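Local coordinates for protein collagen adhesin (Staphylococcus aureus, PDB 2F68) that binds collagen as a surface adhesin of Staphylococcus aureus, probably by wrapping its two beta domains around the collagen triple helix, at residues 149-157 against 272-280; 177-188 against 240-251. All blocks are in the same frame, centred on the assembly; numbering follows the deposited sequence.

Contact 1: 149-157 against 272-280; sequences SSVFYYKTG and NNSQAWYQE
Phe152 and Tyr278 lie face to face in an offset stack, with centroids 4.1 Å apart and planes at 16°. Phe152 CD2 sits over the centre of the tyrosine ring. Phe152 CG is anti to its backbone N (chi1 -176°), which lays one half of the ring (CD2, CE2) on Tyr278 while CD1 runs alongside Glu280 CG. Glu280 OE2 comes within 3.4 Å of Phe152 CB, while the other carboxylate oxygen, OE1, is hydrogen-bonded to Ser178. A water links Tyr278 OH to the backbone N of Tyr153.

Tyr153 CB lies loosely against Tyr278 CE2, 4.2 Å away. CD2 packs on Ala276 CB at 3.7 Å. Farther out, CE2 also nears that methyl and Ser274 OG. At the tip, OH donates to Ser274 OG over 3.0 Å, and this oxygen lies at the edge of the tyrosine ring. Ser274 OG is also hydrogen-bonded to the backbone O of Phe291, whose ring meets Tyr153 edge-to-face.

Lys155 bends at its last two torsions. Its NZ gives a 2.8 Å bond to Asn272 O, from above the carbonyl plane, and a weak one to Asn272 OD1. That OD1 is also bonded to Tyr258 OH. Strands 154-156 and 272-278 belong to different sheets and run nearly antiparallel, their axes 8.6 Å apart at closest. Side chains meeting between two facing sheets in this way are characteristic of a beta sandwich, here within the collagen-binding domain.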
loop_
_atom_site.group_PDB
_atom_site.type_symbol
_atom_site.label_atom_id
_atom_site.label_comp_id
_atom_site.label_asym_id
_atom_site.label_seq_id
_atom_site.Cartn_x
_atom_site.Cartn_y
_atom_site.Cartn_z
ATOM N N SER A 149 -4.999 23.800 4.712
ATOM C CA SER A 149 -4.611 24.129 3.345
ATOM C C SER A 149 -3.273 23.493 2.977
ATOM O O SER A 149 -2.364 23.408 3.807
ATOM C CB SER A 149 -4.544 25.646 3.157
ATOM O OG SER A 149 -4.293 25.987 1.804
ATOM N N SER A 150 -3.163 23.053 1.726
ATOM C CA SER A 150 -1.955 22.398 1.228
ATOM C C SER A 150 -0.870 23.407 0.855
ATOM O O SER A 150 -1.163 24.565 0.549
ATOM C CB SER A 150 -2.288 21.519 0.018
ATOM O OG SER A 150 -3.201 20.493 0.367
ATOM N N VAL A 151 0.382 22.953 0.886
ATOM C CA VAL A 151 1.521 23.755 0.434
ATOM C C VAL A 151 1.600 23.759 -1.095
ATOM O O VAL A 151 0.824 23.066 -1.761
ATOM C CB VAL A 151 2.864 23.258 1.044
ATOM C CG1 VAL A 151 2.928 23.569 2.535
ATOM C CG2 VAL A 151 3.072 21.763 0.786
ATOM N N PHE A 152 2.529 24.541 -1.644
ATOM C CA PHE A 152 2.730 24.613 -3.093
ATOM C C PHE A 152 3.081 23.242 -3.669
ATOM O O PHE A 152 2.355 22.711 -4.511
ATOM C CB PHE A 152 3.818 25.636 -3.446
ATOM C CG PHE A 152 4.022 25.827 -4.929
ATOM C CD1 PHE A 152 3.329 26.817 -5.616
ATOM C CD2 PHE A 152 4.910 25.020 -5.637
ATOM C CE1 PHE A 152 3.516 27.003 -6.984
ATOM C CE2 PHE A 152 5.101 25.195 -7.005
ATOM C CZ PHE A 152 4.403 26.189 -7.680
ATOM N N TYR A 153 4.193 22.679 -3.204
ATOM C CA TYR A 153 4.659 21.382 -3.677
ATOM C C TYR A 153 5.017 20.445 -2.528
ATOM O O TYR A 153 5.779 20.807 -1.629
ATOM C CB TYR A 153 5.849 21.548 -4.633
ATOM C CG TYR A 153 6.530 20.248 -5.011
ATOM C CD1 TYR A 153 5.930 19.354 -5.899
ATOM C CD2 TYR A 153 7.776 19.914 -4.483
ATOM C CE1 TYR A 153 6.552 18.160 -6.247
ATOM C CE2 TYR A 153 8.408 18.721 -4.826
ATOM C CZ TYR A 153 7.789 17.850 -5.708
ATOM O OH TYR A 153 8.407 16.670 -6.051
ATOM N N TYR A 154 4.448 19.243 -2.572
ATOM C CA TYR A 154 4.803 18.168 -1.650
ATOM C C TYR A 154 4.761 16.826 -2.375
ATOM O O TYR A 154 4.032 16.665 -3.358
ATOM C CB TYR A 154 3.883 18.161 -0.419
ATOM C CG TYR A 154 2.490 17.616 -0.662
ATOM C CD1 TYR A 154 1.475 18.434 -1.157
ATOM C CD2 TYR A 154 2.182 16.283 -0.380
ATOM C CE1 TYR A 154 0.193 17.938 -1.377
ATOM C CE2 TYR A 154 0.904 15.777 -0.598
ATOM C CZ TYR A 154 -0.084 16.610 -1.095
ATOM O OH TYR A 154 -1.350 16.115 -1.310
ATOM N N LYS A 155 5.543 15.869 -1.885
ATOM C CA LYS A 155 5.629 14.552 -2.503
ATOM C C LYS A 155 5.197 13.455 -1.532
ATOM O O LYS A 155 5.625 13.431 -0.375
ATOM C CB LYS A 155 7.049 14.301 -3.012
ATOM C CG LYS A 155 7.165 13.163 -4.016
ATOM C CD LYS A 155 8.581 13.031 -4.564
ATOM C CE LYS A 155 9.588 12.634 -3.488
ATOM N NZ LYS A 155 9.171 11.432 -2.714
ATOM N N THR A 156 4.343 12.555 -2.016
ATOM C CA THR A 156 3.809 11.459 -1.204
ATOM C C THR A 156 3.706 10.157 -2.004
ATOM O O THR A 156 3.829 10.160 -3.231
ATOM C CB THR A 156 2.431 11.827 -0.581
ATOM O OG1 THR A 156 1.992 10.769 0.282
ATOM C CG2 THR A 156 1.376 12.074 -1.663
ATOM N N GLY A 157 3.484 9.049 -1.299
ATOM C CA GLY A 157 3.345 7.738 -1.930
ATOM C C GLY A 157 2.785 6.678 -1.002
ATOM O O GLY A 157 2.818 6.829 0.222
ATOM N N ASN A 272 11.977 7.985 -2.026
ATOM C CA ASN A 272 11.998 8.824 -3.217
ATOM C C ASN A 272 12.332 10.260 -2.821
ATOM O O ASN A 272 11.740 10.807 -1.887
ATOM C CB ASN A 272 10.655 8.746 -3.954
ATOM C CG ASN A 272 10.653 9.506 -5.274
ATOM O OD1 ASN A 272 9.633 10.070 -5.668
ATOM N ND2 ASN A 272 11.787 9.515 -5.965
ATOM N N ASN A 273 13.296 10.854 -3.520
ATOM C CA ASN A 273 13.773 12.199 -3.205
ATOM C C ASN A 273 13.520 13.190 -4.337
ATOM O O ASN A 273 13.588 12.826 -5.511
ATOM C CB ASN A 273 15.265 12.171 -2.857
ATOM C CG ASN A 273 15.572 11.305 -1.641
ATOM O OD1 ASN A 273 14.767 11.197 -0.715
ATOM N ND2 ASN A 273 16.750 10.692 -1.639
ATOM N N SER A 274 13.228 14.439 -3.976
ATOM C CA SER A 274 12.971 15.492 -4.961
ATOM C C SER A 274 13.357 16.885 -4.463
ATOM O O SER A 274 13.219 17.194 -3.277
ATOM C CB SER A 274 11.503 15.479 -5.400
ATOM O OG SER A 274 10.639 15.773 -4.317
ATOM N N GLN A 275 13.839 17.714 -5.387
ATOM C CA GLN A 275 14.190 19.106 -5.101
ATOM C C GLN A 275 13.340 20.039 -5.961
ATOM O O GLN A 275 13.061 19.734 -7.123
ATOM C CB GLN A 275 15.679 19.361 -5.357
ATOM C CG GLN A 275 16.633 18.561 -4.467
ATOM C CD GLN A 275 16.909 17.159 -4.992
ATOM O OE1 GLN A 275 17.137 16.960 -6.186
ATOM N NE2 GLN A 275 16.896 16.181 -4.094
ATOM N N ALA A 276 12.939 21.174 -5.392
ATOM C CA ALA A 276 12.008 22.084 -6.061
ATOM C C ALA A 276 12.541 23.507 -6.226
ATOM O O ALA A 276 13.120 24.078 -5.299
ATOM C CB ALA A 276 10.672 22.099 -5.331
ATOM N N TRP A 277 12.332 24.065 -7.417
ATOM C CA TRP A 277 12.662 25.457 -7.714
ATOM C C TRP A 277 11.415 26.206 -8.177
ATOM O O TRP A 277 10.940 26.005 -9.298
ATOM C CB TRP A 277 13.750 25.542 -8.789
ATOM C CG TRP A 277 15.125 25.193 -8.308
ATOM C CD1 TRP A 277 16.081 26.060 -7.863
ATOM C CD2 TRP A 277 15.704 23.885 -8.236
ATOM N NE1 TRP A 277 17.219 25.372 -7.512
ATOM C CE2 TRP A 277 17.016 24.036 -7.731
ATOM C CE3 TRP A 277 15.241 22.598 -8.545
ATOM C CZ2 TRP A 277 17.872 22.948 -7.529
ATOM C CZ3 TRP A 277 16.094 21.516 -8.343
ATOM C CH2 TRP A 277 17.394 21.700 -7.839
ATOM N N TYR A 278 10.886 27.063 -7.303
ATOM C CA TYR A 278 9.686 27.849 -7.607
ATOM C C TYR A 278 9.595 29.133 -6.783
ATOM O O TYR A 278 10.291 29.285 -5.777
ATOM C CB TYR A 278 8.415 27.004 -7.417
ATOM C CG TYR A 278 8.179 26.530 -5.998
ATOM C CD1 TYR A 278 7.492 27.326 -5.078
ATOM C CD2 TYR A 278 8.629 25.279 -5.577
ATOM C CE1 TYR A 278 7.270 26.893 -3.775
ATOM C CE2 TYR A 278 8.411 24.836 -4.274
ATOM C CZ TYR A 278 7.731 25.648 -3.381
ATOM O OH TYR A 278 7.513 25.215 -2.093
ATOM N N GLN A 279 8.730 30.047 -7.219
ATOM C CA GLN A 279 8.432 31.266 -6.468
ATOM C C GLN A 279 7.015 31.767 -6.745
ATOM O O GLN A 279 6.731 32.289 -7.828
ATOM C CB GLN A 279 9.458 32.369 -6.770
ATOM C CG GLN A 279 9.238 33.660 -5.977
ATOM C CD GLN A 279 10.273 34.736 -6.270
ATOM O OE1 GLN A 279 11.158 34.559 -7.110
ATOM N NE2 GLN A 279 10.163 35.861 -5.573
ATOM N N GLU A 280 6.135 31.595 -5.762
ATOM C CA GLU A 280 4.797 32.181 -5.808
ATOM C C GLU A 280 4.934 33.693 -5.702
ATOM O O GLU A 280 5.660 34.192 -4.837
ATOM C CB GLU A 280 3.930 31.663 -4.656
ATOM C CG GLU A 280 3.662 30.167 -4.680
ATOM C CD GLU A 280 2.749 29.717 -3.552
ATOM O OE1 GLU A 280 1.597 30.197 -3.483
ATOM O OE2 GLU A 280 3.182 28.874 -2.738
HETATM O O HOH W 1 5.773 23.477 -0.854
#

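Contact 2: 177-188 against 240-251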
loop_
_atom_site.group_PDB
_atom_site.type_symbol
_atom_site.label_atom_id
_atom_site.label_comp_id
_atom_site.label_asym_id
_atom_site.label_seq_id
_atom_site.Cartn_x
_atom_site.Cartn_y
_atom_site.Cartn_z
ATOM N N LYS A 177 -3.271 26.347 -7.082
ATOM C CA LYS A 177 -3.415 26.997 -8.395
ATOM C C LYS A 177 -3.073 28.492 -8.357
ATOM O O LYS A 177 -3.799 29.325 -8.909
ATOM C CB LYS A 177 -4.822 26.770 -8.975
ATOM C CG LYS A 177 -5.211 25.306 -9.140
ATOM C CD LYS A 177 -6.673 25.168 -9.544
ATOM C CE LYS A 177 -7.133 23.717 -9.509
ATOM N NZ LYS A 177 -7.227 23.179 -8.122
ATOM N N SER A 178 -1.962 28.816 -7.700
ATOM C CA SER A 178 -1.518 30.201 -7.548
ATOM C C SER A 178 -0.654 30.653 -8.724
ATOM O O SER A 178 -0.052 29.828 -9.416
ATOM C CB SER A 178 -0.753 30.375 -6.232
ATOM O OG SER A 178 0.387 29.535 -6.186
ATOM N N TYR A 179 -0.605 31.966 -8.940
ATOM C CA TYR A 179 0.239 32.560 -9.976
ATOM C C TYR A 179 1.713 32.414 -9.612
ATOM O O TYR A 179 2.101 32.617 -8.459
ATOM C CB TYR A 179 -0.118 34.037 -10.183
ATOM C CG TYR A 179 0.718 34.745 -11.232
ATOM C CD1 TYR A 179 0.361 34.708 -12.580
ATOM C CD2 TYR A 179 1.864 35.456 -10.874
ATOM C CE1 TYR A 179 1.128 35.357 -13.547
ATOM C CE2 TYR A 179 2.636 36.108 -11.831
ATOM C CZ TYR A 179 2.262 36.054 -13.164
ATOM O OH TYR A 179 3.022 36.698 -14.113
ATOM N N VAL A 180 2.526 32.061 -10.605
ATOM C CA VAL A 180 3.958 31.863 -10.399
ATOM C C VAL A 180 4.784 32.852 -11.236
ATOM O O VAL A 180 4.460 33.125 -12.395
ATOM C CB VAL A 180 4.369 30.374 -10.640
ATOM C CG1 VAL A 180 4.387 30.017 -12.127
ATOM C CG2 VAL A 180 5.704 30.061 -9.981
ATOM N N SER A 181 5.836 33.396 -10.626
ATOM C CA SER A 181 6.667 34.422 -11.260
ATOM C C SER A 181 7.802 33.846 -12.108
ATOM O O SER A 181 8.348 34.535 -12.974
ATOM C CB SER A 181 7.227 35.384 -10.206
ATOM O OG SER A 181 8.000 34.691 -9.241
ATOM N N LYS A 182 8.153 32.587 -11.853
ATOM C CA LYS A 182 9.231 31.909 -12.578
ATOM C C LYS A 182 8.850 30.485 -12.992
ATOM O O LYS A 182 7.781 29.989 -12.626
ATOM C CB LYS A 182 10.528 31.913 -11.754
ATOM C CG LYS A 182 10.414 31.289 -10.362
ATOM C CD LYS A 182 11.752 31.268 -9.633
ATOM C CE LYS A 182 12.642 30.123 -10.104
ATOM N NZ LYS A 182 13.947 30.103 -9.388
ATOM N N ASP A 183 9.728 29.839 -13.758
ATOM C CA ASP A 183 9.505 28.471 -14.226
ATOM C C ASP A 183 9.685 27.452 -13.103
ATOM O O ASP A 183 10.666 27.503 -12.356
ATOM C CB ASP A 183 10.446 28.138 -15.390
ATOM C CG ASP A 183 10.159 28.963 -16.638
ATOM O OD1 ASP A 183 9.284 29.854 -16.595
ATOM O OD2 ASP A 183 10.818 28.716 -17.670
ATOM N N ILE A 184 8.727 26.534 -12.988
ATOM C CA ILE A 184 8.760 25.496 -11.958
ATOM C C ILE A 184 9.684 24.356 -12.383
ATOM O O ILE A 184 9.512 23.771 -13.456
ATOM C CB ILE A 184 7.344 24.943 -11.639
ATOM C CG1 ILE A 184 6.348 26.090 -11.417
ATOM C CG2 ILE A 184 7.391 24.021 -10.420
ATOM C CD1 ILE A 184 4.887 25.691 -11.550
ATOM N N THR A 185 10.664 24.053 -11.535
ATOM C CA THR A 185 11.633 22.994 -11.809
ATOM C C THR A 185 11.647 21.960 -10.684
ATOM O O THR A 185 11.905 22.293 -9.524
ATOM C CB THR A 185 13.057 23.565 -12.025
ATOM O OG1 THR A 185 13.001 24.672 -12.933
ATOM C CG2 THR A 185 13.991 22.499 -12.589
ATOM N N ILE A 186 11.360 20.711 -11.040
ATOM C CA ILE A 186 11.357 19.602 -10.087
ATOM C C ILE A 186 12.375 18.545 -10.514
ATOM O O ILE A 186 12.303 18.018 -11.627
ATOM C CB ILE A 186 9.946 18.948 -9.949
ATOM C CG1 ILE A 186 8.839 20.003 -9.772
ATOM C CG2 ILE A 186 9.931 17.902 -8.826
ATOM C CD1 ILE A 186 8.921 20.845 -8.495
ATOM N N LYS A 187 13.323 18.248 -9.629
ATOM C CA LYS A 187 14.338 17.227 -9.891
ATOM C C LYS A 187 14.160 16.028 -8.961
ATOM O O LYS A 187 14.592 16.053 -7.806
ATOM C CB LYS A 187 15.750 17.811 -9.765
ATOM C CG LYS A 187 16.135 18.764 -10.888
ATOM C CD LYS A 187 17.590 19.192 -10.776
ATOM C CE LYS A 187 17.966 20.165 -11.880
ATOM N NZ LYS A 187 19.385 20.602 -11.777
ATOM N N ASP A 188 13.518 14.983 -9.480
ATOM C CA ASP A 188 13.200 13.788 -8.701
ATOM C C ASP A 188 14.253 12.695 -8.882
ATOM O O ASP A 188 14.756 12.479 -9.986
ATOM C CB ASP A 188 11.811 13.263 -9.082
ATOM C CG ASP A 188 11.314 12.173 -8.148
ATOM O OD1 ASP A 188 11.776 11.018 -8.270
ATOM O OD2 ASP A 188 10.445 12.469 -7.303
ATOM N N ILE A 240 13.581 11.618 -12.619
ATOM C CA ILE A 240 12.571 12.352 -13.382
ATOM C C ILE A 240 12.750 13.857 -13.178
ATOM O O ILE A 240 12.622 14.363 -12.062
ATOM C CB ILE A 240 11.126 11.925 -12.998
ATOM C CG1 ILE A 240 10.935 10.416 -13.195
ATOM C CG2 ILE A 240 10.095 12.711 -13.814
ATOM C CD1 ILE A 240 9.762 9.826 -12.430
ATOM N N ASP A 241 13.056 14.562 -14.265
ATOM C CA ASP A 241 13.235 16.011 -14.227
ATOM C C ASP A 241 12.071 16.720 -14.914
ATOM O O ASP A 241 11.856 16.559 -16.118
ATOM C CB ASP A 241 14.569 16.413 -14.866
ATOM C CG ASP A 241 15.772 15.893 -14.093
ATOM O OD1 ASP A 241 15.773 15.974 -12.845
ATOM O OD2 ASP A 241 16.726 15.410 -14.740
ATOM N N VAL A 242 11.324 17.500 -14.137
ATOM C CA VAL A 242 10.135 18.191 -14.633
ATOM C C VAL A 242 10.375 19.697 -14.718
ATOM O O VAL A 242 10.770 20.330 -13.736
ATOM C CB VAL A 242 8.890 17.904 -13.748
ATOM C CG1 VAL A 242 7.625 18.468 -14.389
ATOM C CG2 VAL A 242 8.732 16.407 -13.498
ATOM N N THR A 243 10.140 20.257 -15.902
ATOM C CA THR A 243 10.244 21.695 -16.126
ATOM C C THR A 243 8.918 22.221 -16.669
ATOM O O THR A 243 8.431 21.751 -17.698
ATOM C CB THR A 243 11.393 22.041 -17.104
ATOM O OG1 THR A 243 12.597 21.387 -16.685
ATOM C CG2 THR A 243 11.629 23.547 -17.160
ATOM N N ILE A 244 8.332 23.183 -15.959
ATOM C CA ILE A 244 7.069 23.796 -16.368
ATOM C C ILE A 244 7.238 25.314 -16.477
ATOM O O ILE A 244 7.628 25.962 -15.501
ATOM C CB ILE A 244 5.910 23.458 -15.384
ATOM C CG1 ILE A 244 5.794 21.943 -15.173
ATOM C CG2 ILE A 244 4.584 24.034 -15.892
ATOM C CD1 ILE A 244 5.060 21.539 -13.902
ATOM N N PRO A 245 6.960 25.884 -17.668
ATOM C CA PRO A 245 7.003 27.336 -17.881
ATOM C C PRO A 245 6.017 28.082 -16.985
ATOM O O PRO A 245 4.994 27.519 -16.588
ATOM C CB PRO A 245 6.596 27.488 -19.351
ATOM C CG PRO A 245 6.899 26.173 -19.970
ATOM C CD PRO A 245 6.603 25.169 -18.907
ATOM N N GLN A 246 6.328 29.341 -16.681
ATOM C CA GLN A 246 5.522 30.146 -15.757
ATOM C C GLN A 246 4.138 30.513 -16.299
ATOM O O GLN A 246 3.217 30.788 -15.526
ATOM C CB GLN A 246 6.284 31.403 -15.310
ATOM C CG GLN A 246 6.528 32.446 -16.395
ATOM C CD GLN A 246 7.186 33.701 -15.853
ATOM O OE1 GLN A 246 6.525 34.713 -15.627
ATOM N NE2 GLN A 246 8.494 33.636 -15.629
ATOM N N GLY A 247 4.003 30.515 -17.624
ATOM C CA GLY A 247 2.733 30.815 -18.282
ATOM C C GLY A 247 1.704 29.712 -18.120
ATOM O O GLY A 247 0.504 29.982 -18.030
ATOM N N TYR A 248 2.179 28.468 -18.084
ATOM C CA TYR A 248 1.311 27.304 -17.914
ATOM C C TYR A 248 1.299 26.799 -16.472
ATOM O O TYR A 248 0.359 26.118 -16.054
ATOM C CB TYR A 248 1.721 26.181 -18.871
ATOM C CG TYR A 248 1.610 26.553 -20.334
ATOM C CD1 TYR A 248 0.364 26.650 -20.957
ATOM C CD2 TYR A 248 2.749 26.806 -21.097
ATOM C CE1 TYR A 248 0.256 26.992 -22.300
ATOM C CE2 TYR A 248 2.652 27.149 -22.444
ATOM C CZ TYR A 248 1.402 27.240 -23.037
ATOM O OH TYR A 248 1.297 27.578 -24.366
ATOM N N GLY A 249 2.346 27.138 -15.721
ATOM C CA GLY A 249 2.447 26.781 -14.307
ATOM C C GLY A 249 1.478 27.557 -13.433
ATOM O O GLY A 249 1.020 27.054 -12.406
ATOM N N SER A 250 1.172 28.785 -13.848
ATOM C CA SER A 250 0.223 29.641 -13.141
ATOM C C SER A 250 -1.216 29.176 -13.350
ATOM O O SER A 250 -1.573 28.703 -14.433
ATOM C CB SER A 250 0.372 31.095 -13.595
ATOM O OG SER A 250 1.663 31.598 -13.300
ATOM N N TYR A 251 -2.026 29.317 -12.300
ATOM C CA TYR A 251 -3.459 28.971 -12.306
ATOM C C TYR A 251 -3.752 27.494 -12.611
ATOM O O TYR A 251 -4.868 27.144 -13.008
ATOM C CB TYR A 251 -4.253 29.884 -13.258
ATOM C CG TYR A 251 -3.879 31.352 -13.200
ATOM C CD1 TYR A 251 -4.259 32.150 -12.120
ATOM C CD2 TYR A 251 -3.155 31.945 -14.234
ATOM C CE1 TYR A 251 -3.918 33.500 -12.068
ATOM C CE2 TYR A 251 -2.809 33.294 -14.192
ATOM C CZ TYR A 251 -3.195 34.064 -13.106
ATOM O OH TYR A 251 -2.857 35.396 -13.060
HETATM O O HOH W 2 17.005 14.262 -10.846
#
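Ile184 with Ile244, Ile186 with Val242 and Asp188 with Ile240 are the hydrogen-bonded pairs of two antiparallel strands, 184-188 and 240-244, in one sheet of the beta sandwich of the collagen-binding domain. The backbone bonds of each pair are reciprocal. Ile186 N reaches Val242 O over 2.8 Å. Thr185 with Thr243 and Lys187 with Asp241 are the non-hydrogen-bonded pairs between them.

Apolar contacts follow one face, where Ile184 lies beside Ile244 and Ile186 beside Val242. The CB atoms of Ile186 and Val242 are 4.1 Å apart. This face turns toward strands 166-173 and 252-262, where Ile173, Leu171, Ile256 and Phe254 meet it. Gly249, in the short helix 246-249, has no side chain, which lets Ile184 CD1 come to 3.8 Å from its CA.

On the other face, Asp241 OD1 touches Lys187 CG at 3.4 Å. Water 2 donates to this OD1 and to Asp188 O.

Side chains also bond to the backbone beyond the strands. Asp183 OD1 receives the N-H of Gln246, at the start of the helix, from above the carboxylate plane.

Tyr179 and Tyr251 meet obliquely, with planes at 53° and Tyr179 CD1 3.3 Å from Tyr251 OH. Beside them, Ser250 CB holds OG anti to the carbonyl carbon (chi1 -62°). From there OG accepts the N-H of Val180 at 2.9 Å, almost straight at 172°, and donates to Gln246 O at 2.8 Å.

The centres of the two contacts are about 11 Å apart, on the same side of the chain's centre and within the collagen-binding domain. Contact 2 is nested along the chain inside the loop closed by contact 1: 149-157 comes first, then 177-188, 240-251 and 272-280. Strand 184-190 lies between 239-244 and 269-278 in one antiparallel sheet, so contact 2 is a pairing within that sheet. Contact 1 instead joins it to strand 154-156, at the edge of the facing sheet. They meet directly where Asn272 ND2 and Asp188 OD1 are 2.8 Å apart, a probable hydrogen bond. One contact is strand pairing within a sheet and the other side-chain packing between the two sheets of the sandwich.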